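PDB 2P3E: diaminopimelate decarboxylase from Aquifex aeolicus, which probably catalyses the pyridoxal-phosphate-dependent decarboxylation of meso-diaminopimelate to L-lysine, the last step of lysine biosynthesis by the diaminopimelate pathway. Local coordinates for residues 32-37 against 290-295; 84-89 against 105-110; 149-154 against 194-199. All blocks are in the same frame, centred on the assembly; numbering follows the deposited sequence.

Contact 1 (32-37 against 290-295); sequences FGTPLY and ILITQV
Leu36 and Ile292 form an antiparallel hydrogen-bonded pair, the two segments running antiparallel with their directions 175° apart. Leu36 N donates to Ile292 O at 3.0 Å. Ile292 N returns a nearly straight bond to Leu36 O at 2.7 Å. The next pair, Tyr37 with Leu291, is non-hydrogen-bonded. Here Leu291 CD1 sits over the centre of one face of the Tyr37 ring, a CH-pi contact of 3.9 Å from CD1 to the ring centroid. Leu291 CD1 also touches Pro35 CB at 4.1 Å. Tyr37 OH is tied to the carbonyl of Asp315, which fixes the far end of the ring. Both strands belong to the mixed beta domain that accompanies the barrel in this class of pyridoxal-phosphate decarboxylases. The Tyr37 side chain lies about 8 Å from those of Arg318 and Tyr377, probable substrate-binding residues. On the other face of the sheet, Leu36 CB packs on Ile292 CB at 4.2 Å, with Leu28 of helix 25-32 against Leu36 and Leu25 against Ile292. That helix ends in a turn through Gly33, and a cis peptide bond precedes Pro35. Thr34 crosses Ile292 at about a right angle, CG2 to CG2 at 3.9 Å. With chi1 at 53°, Thr34 OG1 lies between its backbone N and carbonyl carbon and comes 3.4 Å from Gln294 CB. This hydroxyl is bonded to the carboxylate of Asp310, which also binds Thr293 OG1 and Gln294 N.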
# COMPACT_ATOMS: atom_id res chain seq x y z
N PHE B 32 5.71 -21.32 -11.07
CA PHE B 32 4.61 -20.38 -10.79
C PHE B 32 4.94 -18.91 -11.10
O PHE B 32 4.06 -18.04 -11.04
CB PHE B 32 4.14 -20.54 -9.33
CG PHE B 32 3.49 -21.87 -9.06
CD1 PHE B 32 2.20 -22.15 -9.56
CD2 PHE B 32 4.15 -22.86 -8.33
CE1 PHE B 32 1.60 -23.39 -9.32
CE2 PHE B 32 3.55 -24.08 -8.10
CZ PHE B 32 2.28 -24.35 -8.59
N GLY B 33 6.20 -18.64 -11.42
CA GLY B 33 6.67 -17.29 -11.71
C GLY B 33 7.05 -16.51 -10.45
O GLY B 33 6.81 -16.96 -9.33
N THR B 34 7.67 -15.34 -10.64
CA THR B 34 7.98 -14.43 -9.53
C THR B 34 7.41 -13.05 -9.86
O THR B 34 7.18 -12.74 -11.03
CB THR B 34 9.52 -14.31 -9.27
OG1 THR B 34 10.19 -13.97 -10.49
CG2 THR B 34 10.09 -15.62 -8.72
N PRO B 35 7.15 -12.21 -8.83
CA PRO B 35 7.23 -12.49 -7.39
C PRO B 35 6.28 -13.61 -6.96
O PRO B 35 5.21 -13.78 -7.56
CB PRO B 35 6.79 -11.17 -6.73
CG PRO B 35 6.98 -10.13 -7.79
CD PRO B 35 6.71 -10.82 -9.10
N LEU B 36 6.69 -14.37 -5.94
CA LEU B 36 5.92 -15.50 -5.43
C LEU B 36 5.94 -15.53 -3.91
O LEU B 36 7.01 -15.56 -3.28
CB LEU B 36 6.49 -16.83 -5.97
CG LEU B 36 5.72 -18.12 -5.68
CD1 LEU B 36 4.35 -18.07 -6.37
CD2 LEU B 36 6.49 -19.38 -6.13
N TYR B 37 4.75 -15.53 -3.30
CA TYR B 37 4.62 -15.78 -1.87
C TYR B 37 4.45 -17.27 -1.63
O TYR B 37 3.53 -17.90 -2.18
CB TYR B 37 3.44 -15.02 -1.28
CG TYR B 37 3.77 -13.61 -0.82
CD1 TYR B 37 3.41 -12.49 -1.57
CD2 TYR B 37 4.45 -13.41 0.38
CE1 TYR B 37 3.72 -11.17 -1.12
CE2 TYR B 37 4.77 -12.13 0.83
CZ TYR B 37 4.40 -11.02 0.08
OH TYR B 37 4.73 -9.76 0.57
N ILE B 290 7.40 -16.79 2.88
CA ILE B 290 8.60 -16.20 2.31
C ILE B 290 8.28 -15.65 0.92
O ILE B 290 7.39 -16.16 0.22
CB ILE B 290 9.81 -17.17 2.28
CG1 ILE B 290 9.60 -18.32 1.31
CG2 ILE B 290 10.13 -17.73 3.68
CD1 ILE B 290 10.86 -19.11 1.12
N LEU B 291 8.98 -14.59 0.53
CA LEU B 291 8.75 -13.97 -0.76
C LEU B 291 9.93 -14.29 -1.68
O LEU B 291 11.08 -13.98 -1.35
CB LEU B 291 8.56 -12.46 -0.62
CG LEU B 291 8.42 -11.61 -1.90
CD1 LEU B 291 7.20 -12.03 -2.72
CD2 LEU B 291 8.32 -10.11 -1.52
N ILE B 292 9.62 -14.91 -2.82
CA ILE B 292 10.65 -15.25 -3.81
C ILE B 292 10.62 -14.22 -4.92
O ILE B 292 9.56 -13.87 -5.44
CB ILE B 292 10.45 -16.66 -4.46
CG1 ILE B 292 10.24 -17.75 -3.38
CG2 ILE B 292 11.64 -17.01 -5.40
CD1 ILE B 292 11.33 -17.81 -2.28
N THR B 293 11.81 -13.74 -5.26
CA THR B 293 11.94 -12.71 -6.28
C THR B 293 13.12 -13.02 -7.20
O THR B 293 14.09 -13.62 -6.76
CB THR B 293 12.05 -11.29 -5.64
OG1 THR B 293 12.11 -10.30 -6.66
CG2 THR B 293 13.27 -11.15 -4.71
N GLN B 294 13.02 -12.62 -8.46
CA GLN B 294 14.09 -12.86 -9.43
C GLN B 294 14.88 -11.58 -9.72
O GLN B 294 14.31 -10.50 -9.92
CB GLN B 294 13.50 -13.44 -10.72
CG GLN B 294 14.54 -13.84 -11.77
CD GLN B 294 13.90 -14.24 -13.07
OE1 GLN B 294 13.08 -13.50 -13.64
NE2 GLN B 294 14.27 -15.41 -13.56
N VAL B 295 16.20 -11.72 -9.74
CA VAL B 295 17.11 -10.64 -10.09
C VAL B 295 16.97 -10.29 -11.58
O VAL B 295 17.05 -11.17 -12.44
CB VAL B 295 18.60 -11.00 -9.75
CG1 VAL B 295 19.53 -9.86 -10.20
CG2 VAL B 295 18.77 -11.32 -8.25

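Contact 2 (84-89 against 105-110); sequences DIVSGG and VYAGVG
Ile85 and Tyr106 cross at about a right angle. Ile85 CD1 lies over one face of the Tyr106 ring, shifted toward the rim, in a CH-pi contact of 4.2 Å from CD1 to the ring centroid. Two torsions bring this about. Ile85 holds CG1 between its backbone N and carbonyl carbon (chi1 65°), which carries CD1 across to the Tyr106 ring. Tyr106 turns CG away from its own N (chi1 -169°), and the ring then runs along the backbone that follows Ile85. Tyr106 CE2 comes within 3.4 Å of Val86 C. Tyr106 OH donates to Gly110 O at 2.8 Å, on a lone pair in the carbonyl plane. This bond ties the end of the ring to the loop beyond its own strand. At Gly110 a CB would clash with Val86 O. On the face opposite Ile85, Asp84 CB meets Val105 CG2 at 4.0 Å, close to Glu279, a probable cofactor-binding residue. The backbones join through Ile85 N to Val105 O and Ala107 N to Ile85 O, both 2.8 Å. Ser87 is the N-cap of helix 88-96. Its OG bonds Glu90 N and also Asn386 O of the second subunit. Parallel pairing of strands 82-85 and 104-106 with helix 88-96 between them is a beta-alpha-beta unit of the TIM barrel.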
# COMPACT_ATOMS: atom_id res chain seq x y z
N ASP B 84 -10.03 -12.78 15.16
CA ASP B 84 -10.03 -11.40 15.62
C ASP B 84 -10.11 -10.55 14.36
O ASP B 84 -9.18 -10.54 13.54
CB ASP B 84 -8.75 -11.14 16.44
CG ASP B 84 -8.36 -9.65 16.55
OD1 ASP B 84 -9.23 -8.79 16.67
OD2 ASP B 84 -7.15 -9.35 16.49
N ILE B 85 -11.23 -9.86 14.19
CA ILE B 85 -11.50 -9.10 12.98
C ILE B 85 -11.57 -7.61 13.25
O ILE B 85 -11.84 -7.21 14.39
CB ILE B 85 -12.82 -9.58 12.29
CG1 ILE B 85 -14.06 -9.29 13.18
CG2 ILE B 85 -12.70 -11.08 11.92
CD1 ILE B 85 -15.43 -9.38 12.48
N VAL B 86 -11.30 -6.80 12.22
CA VAL B 86 -11.36 -5.33 12.33
C VAL B 86 -12.20 -4.68 11.20
O VAL B 86 -12.18 -3.47 11.03
CB VAL B 86 -9.92 -4.67 12.39
CG1 VAL B 86 -9.13 -5.22 13.58
CG2 VAL B 86 -9.15 -4.94 11.11
N SER B 87 -12.96 -5.48 10.46
CA SER B 87 -13.76 -4.93 9.35
C SER B 87 -14.81 -5.95 8.93
O SER B 87 -14.73 -7.13 9.30
CB SER B 87 -12.86 -4.62 8.14
OG SER B 87 -12.46 -5.83 7.50
N GLY B 88 -15.79 -5.47 8.17
CA GLY B 88 -16.81 -6.31 7.56
C GLY B 88 -16.20 -7.29 6.58
O GLY B 88 -16.69 -8.39 6.45
N GLY B 89 -15.14 -6.88 5.88
CA GLY B 89 -14.44 -7.79 4.97
C GLY B 89 -13.83 -9.00 5.68
O GLY B 89 -13.84 -10.11 5.14
N VAL B 105 -14.28 -12.14 17.41
CA VAL B 105 -14.27 -10.89 18.17
C VAL B 105 -13.91 -9.72 17.22
O VAL B 105 -13.10 -9.88 16.31
CB VAL B 105 -13.31 -10.94 19.39
CG1 VAL B 105 -13.77 -12.02 20.41
CG2 VAL B 105 -11.86 -11.21 18.96
N TYR B 106 -14.50 -8.56 17.46
CA TYR B 106 -14.42 -7.47 16.50
C TYR B 106 -13.79 -6.25 17.17
O TYR B 106 -14.42 -5.63 18.04
CB TYR B 106 -15.82 -7.15 15.94
CG TYR B 106 -15.93 -6.20 14.72
CD1 TYR B 106 -17.14 -6.11 14.02
CD2 TYR B 106 -14.87 -5.43 14.27
CE1 TYR B 106 -17.29 -5.26 12.91
CE2 TYR B 106 -15.01 -4.57 13.16
CZ TYR B 106 -16.22 -4.50 12.49
OH TYR B 106 -16.37 -3.65 11.39
N ALA B 107 -12.57 -5.91 16.76
CA ALA B 107 -11.86 -4.76 17.33
C ALA B 107 -11.75 -3.58 16.36
O ALA B 107 -12.27 -3.61 15.26
CB ALA B 107 -10.49 -5.16 17.81
N GLY B 108 -11.06 -2.54 16.81
CA GLY B 108 -10.73 -1.40 15.95
C GLY B 108 -11.82 -0.35 15.86
O GLY B 108 -12.94 -0.53 16.37
N VAL B 109 -11.47 0.75 15.21
CA VAL B 109 -12.38 1.86 14.98
C VAL B 109 -12.96 1.76 13.55
O VAL B 109 -13.67 2.68 13.10
CB VAL B 109 -11.67 3.23 15.19
CG1 VAL B 109 -11.18 3.37 16.61
CG2 VAL B 109 -10.52 3.42 14.20
N GLY B 110 -12.67 0.63 12.88
CA GLY B 110 -13.13 0.37 11.51
C GLY B 110 -14.50 -0.27 11.50
O GLY B 110 -14.64 -1.47 11.19

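Contact 3 (149-154 against 194-199); sequences ARIAIR and ENLEIV
Arg150 and Glu197 lie side by side and point the same way, but their flat ends do not stack: the guanidinium and carboxylate planes are 82° apart. The carboxylate instead meets the aliphatic stem of the arginine, Glu197 OE1 to Arg150 CG at 3.7 Å. Arg150 NH1 and Glu197 OE1 are 4.5 Å apart, too far for a salt bridge. A bend at chi3 (-64°) turns the guanidinium from the line of its stem. Its NH2 makes a salt bridge to Glu123 and bonds the carbonyl of Ile124, while NE bonds that of Leu125. Three bonds thus limit its rotation. Val199 CG2 packs on Arg150 CB at 3.8 Å on the same side. The other face of the sheet is apolar. Ile151 CD1 lies 3.9 Å from Ile198 CG1 and 4.1 Å from Leu196 CD1, while Ala149 CB meets Leu196 CD2 at 3.8 Å. Leu135, Leu138 and Ala190 cover Ile151 from the helices outside. Cutting Ile151 back to an alanine is likely to leave a gap between Leu196, Ile198 and these helices. Four backbone bonds zip the strands together in parallel, from Ala149 N to Asn195 O at one end to Val199 N to Ile151 O (2.9 Å) at the other. Strands 149-156 and 196-202 are neighbouring staves of the TIM barrel, with helix 183-191 in the crossover between them and their hydrophobic face turned to the helical layer.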
# COMPACT_ATOMS: atom_id res chain seq x y z
N ALA B 149 -26.05 -6.91 21.59
CA ALA B 149 -24.63 -6.87 21.23
C ALA B 149 -23.80 -7.10 22.48
O ALA B 149 -23.94 -6.37 23.46
CB ALA B 149 -24.26 -5.53 20.58
N ARG B 150 -22.95 -8.12 22.45
CA ARG B 150 -22.06 -8.43 23.56
C ARG B 150 -20.80 -7.58 23.45
O ARG B 150 -20.17 -7.53 22.38
CB ARG B 150 -21.71 -9.91 23.57
CG ARG B 150 -22.79 -10.83 24.12
CD ARG B 150 -22.45 -12.28 23.80
NE ARG B 150 -22.48 -12.47 22.35
CZ ARG B 150 -23.57 -12.77 21.65
NH1 ARG B 150 -24.73 -12.94 22.27
NH2 ARG B 150 -23.50 -12.91 20.33
N ILE B 151 -20.42 -6.91 24.53
CA ILE B 151 -19.31 -5.97 24.48
C ILE B 151 -18.20 -6.18 25.54
O ILE B 151 -18.43 -6.72 26.64
CB ILE B 151 -19.79 -4.48 24.57
CG1 ILE B 151 -20.42 -4.22 25.94
CG2 ILE B 151 -20.76 -4.13 23.41
CD1 ILE B 151 -20.30 -2.77 26.39
N ALA B 152 -17.01 -5.71 25.16
CA ALA B 152 -15.91 -5.46 26.07
C ALA B 152 -15.45 -4.04 25.81
O ALA B 152 -15.60 -3.53 24.70
CB ALA B 152 -14.78 -6.42 25.79
N ILE B 153 -14.86 -3.40 26.81
CA ILE B 153 -14.20 -2.12 26.58
C ILE B 153 -12.71 -2.39 26.33
O ILE B 153 -12.08 -3.17 27.07
CB ILE B 153 -14.38 -1.12 27.78
CG1 ILE B 153 -15.86 -0.81 28.04
CG2 ILE B 153 -13.59 0.19 27.54
CD1 ILE B 153 -16.60 -0.26 26.86
N ARG B 154 -12.16 -1.76 25.29
CA ARG B 154 -10.72 -1.81 25.09
C ARG B 154 -10.02 -0.86 26.05
O ARG B 154 -10.21 0.36 25.96
CB ARG B 154 -10.30 -1.47 23.66
CG ARG B 154 -8.79 -1.73 23.52
CD ARG B 154 -8.23 -1.25 22.23
NE ARG B 154 -6.78 -1.43 22.13
CZ ARG B 154 -6.13 -1.52 20.97
NH1 ARG B 154 -6.81 -1.46 19.83
NH2 ARG B 154 -4.81 -1.67 20.95
N GLU B 194 -29.76 -0.71 27.23
CA GLU B 194 -30.56 -1.95 27.33
C GLU B 194 -30.28 -3.03 26.28
O GLU B 194 -30.55 -4.20 26.53
CB GLU B 194 -32.06 -1.61 27.33
OE2 GLU B 194 -34.26 0.63 28.58
N ASN B 195 -29.74 -2.65 25.12
CA ASN B 195 -29.46 -3.63 24.05
C ASN B 195 -28.03 -4.17 24.02
O ASN B 195 -27.66 -4.94 23.12
CB ASN B 195 -29.82 -3.03 22.67
CG ASN B 195 -31.20 -2.42 22.67
OD1 ASN B 195 -32.17 -3.07 23.06
ND2 ASN B 195 -31.30 -1.16 22.26
N LEU B 196 -27.22 -3.75 24.99
CA LEU B 196 -25.84 -4.25 25.11
C LEU B 196 -25.76 -5.21 26.27
O LEU B 196 -26.43 -5.04 27.28
CB LEU B 196 -24.85 -3.12 25.36
CG LEU B 196 -24.80 -1.97 24.36
CD1 LEU B 196 -23.68 -1.04 24.77
CD2 LEU B 196 -24.63 -2.50 22.92
N GLU B 197 -24.92 -6.22 26.11
CA GLU B 197 -24.62 -7.13 27.18
C GLU B 197 -23.11 -7.07 27.44
O GLU B 197 -22.29 -7.48 26.59
CB GLU B 197 -25.03 -8.54 26.77
CG GLU B 197 -24.86 -9.57 27.85
CD GLU B 197 -25.18 -10.97 27.36
OE1 GLU B 197 -25.80 -11.09 26.26
OE2 GLU B 197 -24.81 -11.94 28.06
N ILE B 198 -22.74 -6.55 28.61
CA ILE B 198 -21.33 -6.45 29.01
C ILE B 198 -20.78 -7.81 29.40
O ILE B 198 -21.23 -8.40 30.40
CB ILE B 198 -21.17 -5.48 30.21
CG1 ILE B 198 -21.63 -4.08 29.80
CG2 ILE B 198 -19.72 -5.50 30.73
CD1 ILE B 198 -21.85 -3.13 30.98
N VAL B 199 -19.83 -8.32 28.63
CA VAL B 199 -19.29 -9.67 28.85
C VAL B 199 -17.76 -9.75 28.97
O VAL B 199 -17.22 -10.80 29.33
CB VAL B 199 -19.72 -10.70 27.74
CG1 VAL B 199 -21.26 -10.85 27.67
CG2 VAL B 199 -19.14 -10.31 26.38

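In the fold
The chain makes helix 25-32 and strand 36-40 before it enters the barrel. Strand 36-40 later pairs with strand 289-301, so contact 1 closes a loop of some 250 residues. Contacts 2 and 3 are nested inside that loop. They follow in series: contact 2 closes a short beta-alpha-beta step before contact 3 opens, and contact 3 closes a longer one. Both lie on the parallel barrel sheet, where strand 126-129 stands between 104-106 and 149-156. Their centres are 15 Å apart. Contact 1 is on the opposite side of the chain's centre, 31 Å from contact 2 and 45 Å from contact 3 between centres, and joins the two chain parts flanking the barrel into the beta domain.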